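Side-chain contacts in epoxide hydrolase (PDB 3G02), which probably hydrolyses epoxides to vicinal diols, in a mutant form made more enantioselective by directed evolution: residues 71-76 / 298-303; 34-39 / 67-72. The protein carries 9 engineered substitutions. All blocks are in the same frame, centred on the assembly; numbering follows the deposited sequence.

Overall arrangement
The first segments of both contacts and residues 67-72 belong to the N-terminal helical region, while 298-303 lies on helix 292-304, between strands 209-214 and 340-345, where alpha/beta hydrolases commonly insert a cap. Along the chain, helix 26-38 comes first, then helix 59-71, which pairs back on it in contact 2. Ser71 and Glu72 end the second segment of contact 2 and begin 71-76, whose Phe73 and Trp75 meet helix 292-304 in contact 1. The centres are 10 Å apart, and Trp69 of contact 2 reaches Val299 and Ser300 of contact 1. Together they form one packed block, away from the predicted catalytic residues, that joins the N-terminal helices to the probable cap.

Contact 1. Residues 71-76 / 298-303; sequences SEFDWR and MVSLYW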
loop_
_atom_site.group_PDB
_atom_site.type_symbol
_atom_site.label_atom_id
_atom_site.label_comp_id
_atom_site.label_asym_id
_atom_site.label_seq_id
_atom_site.Cartn_x
_atom_site.Cartn_y
_atom_site.Cartn_z
ATOM N N SER A 71 -1.650 -0.560 27.996
ATOM C CA SER A 71 -1.495 -0.248 29.423
ATOM C C SER A 71 -2.067 1.101 29.876
ATOM O O SER A 71 -2.256 1.324 31.077
ATOM C CB SER A 71 -0.014 -0.335 29.816
ATOM O OG SER A 71 0.514 -1.618 29.542
ATOM N N GLU A 72 -2.333 1.996 28.929
ATOM C CA GLU A 72 -2.848 3.331 29.250
ATOM C C GLU A 72 -4.231 3.642 28.670
ATOM O O GLU A 72 -5.047 4.296 29.322
ATOM C CB GLU A 72 -1.836 4.410 28.838
ATOM C CG GLU A 72 -0.528 4.379 29.636
ATOM C CD GLU A 72 0.538 5.330 29.107
ATOM O OE1 GLU A 72 1.722 5.137 29.460
ATOM O OE2 GLU A 72 0.211 6.268 28.344
ATOM N N PHE A 73 -4.495 3.166 27.456
ATOM C CA PHE A 73 -5.708 3.547 26.734
ATOM C C PHE A 73 -7.004 3.006 27.337
ATOM O O PHE A 73 -7.110 1.821 27.652
ATOM C CB PHE A 73 -5.606 3.144 25.256
ATOM C CG PHE A 73 -6.782 3.588 24.426
ATOM C CD1 PHE A 73 -6.910 4.917 24.032
ATOM C CD2 PHE A 73 -7.762 2.680 24.047
ATOM C CE1 PHE A 73 -7.999 5.335 23.265
ATOM C CE2 PHE A 73 -8.855 3.087 23.280
ATOM C CZ PHE A 73 -8.973 4.420 22.890
ATOM N N ASP A 74 -7.988 3.892 27.475
ATOM C CA ASP A 74 -9.325 3.509 27.915
ATOM C C ASP A 74 -10.354 4.092 26.946
ATOM O O ASP A 74 -10.458 5.309 26.780
ATOM C CB ASP A 74 -9.576 3.983 29.355
ATOM C CG ASP A 74 -10.913 3.495 29.930
ATOM O OD1 ASP A 74 -11.643 2.716 29.272
ATOM O OD2 ASP A 74 -11.229 3.910 31.067
ATOM N N TRP A 75 -11.109 3.204 26.308
ATOM C CA TRP A 75 -12.144 3.596 25.358
ATOM C C TRP A 75 -13.284 4.398 25.998
ATOM O O TRP A 75 -13.834 5.306 25.372
ATOM C CB TRP A 75 -12.704 2.348 24.666
ATOM C CG TRP A 75 -13.869 2.623 23.772
ATOM C CD1 TRP A 75 -15.186 2.394 24.052
ATOM C CD2 TRP A 75 -13.832 3.196 22.458
ATOM N NE1 TRP A 75 -15.969 2.781 22.996
ATOM C CE2 TRP A 75 -15.166 3.275 21.999
ATOM C CE3 TRP A 75 -12.799 3.641 21.618
ATOM C CZ2 TRP A 75 -15.497 3.784 20.739
ATOM C CZ3 TRP A 75 -13.128 4.145 20.367
ATOM C CH2 TRP A 75 -14.469 4.216 19.940
ATOM N N ARG A 76 -13.635 4.060 27.238
ATOM C CA ARG A 76 -14.856 4.599 27.856
ATOM C C ARG A 76 -14.947 6.131 27.980
ATOM O O ARG A 76 -15.988 6.696 27.640
ATOM C CB ARG A 76 -15.158 3.914 29.199
ATOM C CG ARG A 76 -15.466 2.423 29.101
ATOM C CD ARG A 76 -16.722 2.134 28.285
ATOM N NE ARG A 76 -16.974 0.697 28.204
ATOM C CZ ARG A 76 -17.597 0.090 27.197
ATOM N NH1 ARG A 76 -18.031 0.784 26.153
ATOM N NH2 ARG A 76 -17.769 -1.225 27.226
ATOM N N MET A 298 -8.855 7.617 17.408
ATOM C CA MET A 298 -9.308 7.571 16.014
ATOM C C MET A 298 -9.130 6.193 15.398
ATOM O O MET A 298 -10.008 5.701 14.689
ATOM C CB MET A 298 -8.595 8.621 15.158
ATOM C CG MET A 298 -8.816 10.066 15.599
ATOM S SD MET A 298 -10.546 10.506 15.898
ATOM C CE MET A 298 -10.447 12.303 15.800
ATOM N N VAL A 299 -7.985 5.576 15.669
ATOM C CA VAL A 299 -7.705 4.237 15.158
ATOM C C VAL A 299 -8.629 3.195 15.801
ATOM O O VAL A 299 -9.164 2.328 15.107
ATOM C CB VAL A 299 -6.206 3.864 15.309
ATOM C CG1 VAL A 299 -5.959 2.409 14.950
ATOM C CG2 VAL A 299 -5.342 4.766 14.423
ATOM N N SER A 300 -8.832 3.294 17.115
ATOM C CA SER A 300 -9.750 2.387 17.811
ATOM C C SER A 300 -11.169 2.520 17.273
ATOM O O SER A 300 -11.853 1.521 17.077
ATOM C CB SER A 300 -9.735 2.637 19.321
ATOM O OG SER A 300 -8.450 2.376 19.858
ATOM N N LEU A 301 -11.599 3.757 17.020
ATOM C CA LEU A 301 -12.909 4.021 16.434
ATOM C C LEU A 301 -13.060 3.323 15.082
ATOM O O LEU A 301 -14.065 2.660 14.832
ATOM C CB LEU A 301 -13.129 5.530 16.297
ATOM C CG LEU A 301 -14.384 6.021 15.571
ATOM C CD1 LEU A 301 -15.670 5.571 16.274
ATOM C CD2 LEU A 301 -14.330 7.536 15.428
ATOM N N TYR A 302 -12.052 3.468 14.222
ATOM C CA TYR A 302 -12.047 2.763 12.938
ATOM C C TYR A 302 -12.070 1.247 13.115
ATOM O O TYR A 302 -12.802 0.540 12.411
ATOM C CB TYR A 302 -10.824 3.164 12.110
ATOM C CG TYR A 302 -11.080 4.256 11.100
ATOM C CD1 TYR A 302 -11.701 5.453 11.468
ATOM C CD2 TYR A 302 -10.680 4.105 9.771
ATOM C CE1 TYR A 302 -11.931 6.461 10.536
ATOM C CE2 TYR A 302 -10.898 5.108 8.837
ATOM C CZ TYR A 302 -11.521 6.283 9.226
ATOM O OH TYR A 302 -11.735 7.268 8.296
ATOM N N TRP A 303 -11.272 0.748 14.059
ATOM C CA TRP A 303 -11.174 -0.694 14.290
ATOM C C TRP A 303 -12.514 -1.285 14.716
ATOM O O TRP A 303 -12.989 -2.275 14.141
ATOM C CB TRP A 303 -10.118 -1.010 15.352
ATOM C CG TRP A 303 -10.074 -2.476 15.680
ATOM C CD1 TRP A 303 -10.685 -3.100 16.735
ATOM C CD2 TRP A 303 -9.411 -3.505 14.937
ATOM N NE1 TRP A 303 -10.435 -4.450 16.696
ATOM C CE2 TRP A 303 -9.655 -4.728 15.604
ATOM C CE3 TRP A 303 -8.634 -3.513 13.768
ATOM C CZ2 TRP A 303 -9.142 -5.946 15.147
ATOM C CZ3 TRP A 303 -8.128 -4.728 13.310
ATOM C CH2 TRP A 303 -8.384 -5.926 14.002
#
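Phe73, on the connection after helix 59-71, and Trp75, at the start of helix 75-82, lean against Ser300 and Leu301 of helix 292-304. That helix lies in the insertion between strands 209-214 and 340-345, the usual site of the cap in the alpha/beta hydrolase fold, and is probably part of it, so the N-terminal region meets the likely cap here through buried side chains.

Ser300 comes first along the helix and faces the connection. Its OG, beside the backbone N (chi1 -63°), turns back to Leu296 O one helical turn earlier and also receives Trp69 NE1, so two hydrogen bonds hold the hydroxyl. Phe73 CE2 approaches Ser300 OG obliquely at 3.5 Å without a hydrogen bond. The Phe73 ring also packs edge-to-face with Trp69, and both side chains touch the serine oxygen, Trp69 by its hydrogen bond and Phe73 by packing. On its carbon side, Ser300 CB is met by Trp75 CZ3 at 3.9 Å.

At Leu301 the indole reaches further along the helix. Trp75 CZ3 lies 3.7 Å from Leu301 N, and Trp75 CH2 sits 4.1 Å from Leu301 CD1, the two side chains crossing at a slant. With CG anti to the Trp75 backbone N (chi1 174°), the six-membered ring is carried towards helix 292-304 while NE1 bonds to Glu79.

The start of helix 75-82 is fixed by its N-cap: Arg76 N donates to Asp74 OD1 at 3.1 Å, from above the carboxylate plane, 64° out of it.

Contact 2. Residues 34-39 / 67-72; sequences TLVRLS and EKWLSE
This is an apolar helix-helix contact in the N-terminal region, in which Val36 of helix 26-38 packs on Trp69 and Leu70 of helix 59-71. The short segments run roughly antiparallel, at 143° between their directions, and their axes approach to 9.7 Å.

Val36 sits opposite Leu70 and divides its two methyls between the neighbours. CG1, anti to the backbone N (chi1 171°), meets Leu70 CG at 3.6 Å, the side chains lying alongside and pointing contrary ways. The other methyl makes a CH-pi contact: Val36 CG2 stands 3.9 Å from the centre of the six-membered ring of Trp69, only 17° off its normal, with CD2 and CE3 of the indole nearest beneath it. Leu70 reaches on to the next residue: Leu70 CD2 rests on Arg37 N (3.7 Å) and Arg37 CB (3.8 Å), so the backbone and the first side-chain carbon make the contact, while the guanidinium heads off from helix 59-71.

Nearby, Arg66 bonds through its guanidinium to Val36 O and Arg37 O near the end of helix 26-38, and Pro271 of helix 271-284 packs against both Val36 and Trp69.

No hydrogen bond crosses between these two segments. The contact therefore rests on van der Waals packing of Val36 and Arg37 with Leu70 plus the CH-pi contact on Trp69, while Trp69 NE1 is bonded to Ser300 of helix 292-304.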
loop_
_atom_site.group_PDB
_atom_site.type_symbol
_atom_site.label_atom_id
_atom_site.label_comp_id
_atom_site.label_asym_id
_atom_site.label_seq_id
_atom_site.Cartn_x
_atom_site.Cartn_y
_atom_site.Cartn_z
ATOM N N THR A 34 -6.702 -7.989 23.338
ATOM C CA THR A 34 -6.097 -9.290 23.034
ATOM C C THR A 34 -5.334 -9.245 21.708
ATOM O O THR A 34 -4.195 -9.707 21.631
ATOM C CB THR A 34 -7.160 -10.410 23.007
ATOM O OG1 THR A 34 -7.666 -10.603 24.334
ATOM C CG2 THR A 34 -6.571 -11.731 22.501
ATOM N N LEU A 35 -5.949 -8.658 20.684
ATOM C CA LEU A 35 -5.312 -8.603 19.371
ATOM C C LEU A 35 -4.160 -7.600 19.316
ATOM O O LEU A 35 -3.195 -7.816 18.589
ATOM C CB LEU A 35 -6.341 -8.365 18.263
ATOM C CG LEU A 35 -7.474 -9.400 18.138
ATOM C CD1 LEU A 35 -8.350 -9.093 16.939
ATOM C CD2 LEU A 35 -6.951 -10.834 18.070
ATOM N N VAL A 36 -4.243 -6.524 20.096
ATOM C CA VAL A 36 -3.103 -5.615 20.242
ATOM C C VAL A 36 -1.922 -6.361 20.870
ATOM O O VAL A 36 -0.794 -6.271 20.383
ATOM C CB VAL A 36 -3.448 -4.348 21.070
ATOM C CG1 VAL A 36 -2.189 -3.538 21.375
ATOM C CG2 VAL A 36 -4.465 -3.477 20.332
ATOM N N ARG A 37 -2.197 -7.114 21.936
ATOM C CA ARG A 37 -1.168 -7.898 22.615
ATOM C C ARG A 37 -0.561 -8.971 21.702
ATOM O O ARG A 37 0.658 -9.144 21.677
ATOM C CB ARG A 37 -1.729 -8.536 23.888
ATOM C CG ARG A 37 -0.655 -9.105 24.808
ATOM C CD ARG A 37 -1.246 -9.837 26.005
ATOM N NE ARG A 37 -1.806 -11.133 25.630
ATOM C CZ ARG A 37 -3.107 -11.405 25.553
ATOM N NH1 ARG A 37 -4.011 -10.473 25.836
ATOM N NH2 ARG A 37 -3.505 -12.620 25.201
ATOM N N LEU A 38 -1.409 -9.670 20.950
ATOM C CA LEU A 38 -0.961 -10.763 20.079
ATOM C C LEU A 38 -0.175 -10.299 18.856
ATOM O O LEU A 38 0.655 -11.045 18.329
ATOM C CB LEU A 38 -2.147 -11.611 19.621
ATOM C CG LEU A 38 -2.793 -12.556 20.637
ATOM C CD1 LEU A 38 -4.066 -13.113 20.041
ATOM C CD2 LEU A 38 -1.848 -13.682 21.051
ATOM N N SER A 39 -0.448 -9.070 18.416
ATOM C CA SER A 39 0.188 -8.486 17.234
ATOM C C SER A 39 1.700 -8.378 17.370
ATOM O O SER A 39 2.221 -8.012 18.423
ATOM C CB SER A 39 -0.387 -7.098 16.951
ATOM O OG SER A 39 -1.761 -7.159 16.618
ATOM N N GLU A 67 2.388 -0.263 23.433
ATOM C CA GLU A 67 2.415 -0.311 24.894
ATOM C C GLU A 67 1.367 0.606 25.520
ATOM O O GLU A 67 0.662 0.204 26.453
ATOM C CB GLU A 67 3.811 0.017 25.428
ATOM C CG GLU A 67 4.527 -1.189 26.012
ATOM C CD GLU A 67 3.751 -1.834 27.153
ATOM O OE1 GLU A 67 3.290 -2.980 26.979
ATOM O OE2 GLU A 67 3.584 -1.191 28.216
ATOM N N LYS A 68 1.268 1.827 24.998
ATOM C CA LYS A 68 0.250 2.787 25.433
ATOM C C LYS A 68 -1.162 2.241 25.228
ATOM O O LYS A 68 -2.019 2.357 26.107
ATOM C CB LYS A 68 0.415 4.123 24.702
ATOM C CG LYS A 68 1.571 4.978 25.210
ATOM C CD LYS A 68 1.640 6.318 24.494
ATOM C CE LYS A 68 2.732 7.200 25.083
ATOM N NZ LYS A 68 2.897 8.461 24.306
ATOM N N TRP A 69 -1.396 1.629 24.070
ATOM C CA TRP A 69 -2.700 1.067 23.741
ATOM C C TRP A 69 -3.093 -0.038 24.724
ATOM O O TRP A 69 -4.263 -0.181 25.081
ATOM C CB TRP A 69 -2.670 0.505 22.321
ATOM C CG TRP A 69 -3.952 0.612 21.570
ATOM C CD1 TRP A 69 -5.176 0.983 22.057
ATOM C CD2 TRP A 69 -4.143 0.318 20.185
ATOM N NE1 TRP A 69 -6.113 0.951 21.051
ATOM C CE2 TRP A 69 -5.505 0.542 19.891
ATOM C CE3 TRP A 69 -3.290 -0.113 19.161
ATOM C CZ2 TRP A 69 -6.032 0.353 18.612
ATOM C CZ3 TRP A 69 -3.813 -0.305 17.894
ATOM C CH2 TRP A 69 -5.167 -0.067 17.627
ATOM N N LEU A 70 -2.103 -0.812 25.157
ATOM C CA LEU A 70 -2.334 -1.912 26.093
ATOM C C LEU A 70 -2.504 -1.483 27.551
ATOM O O LEU A 70 -3.408 -1.970 28.242
ATOM C CB LEU A 70 -1.192 -2.928 26.006
ATOM C CG LEU A 70 -1.168 -3.909 24.840
ATOM C CD1 LEU A 70 0.183 -4.606 24.777
ATOM C CD2 LEU A 70 -2.308 -4.923 24.938
ATOM N N SER A 71 -1.650 -0.560 27.996
ATOM C CA SER A 71 -1.495 -0.248 29.423
ATOM C C SER A 71 -2.067 1.101 29.876
ATOM O O SER A 71 -2.256 1.324 31.077
ATOM C CB SER A 71 -0.014 -0.335 29.816
ATOM O OG SER A 71 0.514 -1.618 29.542
ATOM N N GLU A 72 -2.333 1.996 28.929
ATOM C CA GLU A 72 -2.848 3.331 29.250
ATOM C C GLU A 72 -4.231 3.642 28.670
ATOM O O GLU A 72 -5.047 4.296 29.322
ATOM C CB GLU A 72 -1.836 4.410 28.838
ATOM C CG GLU A 72 -0.528 4.379 29.636
ATOM C CD GLU A 72 0.538 5.330 29.107
ATOM O OE1 GLU A 72 1.722 5.137 29.460
ATOM O OE2 GLU A 72 0.211 6.268 28.344
#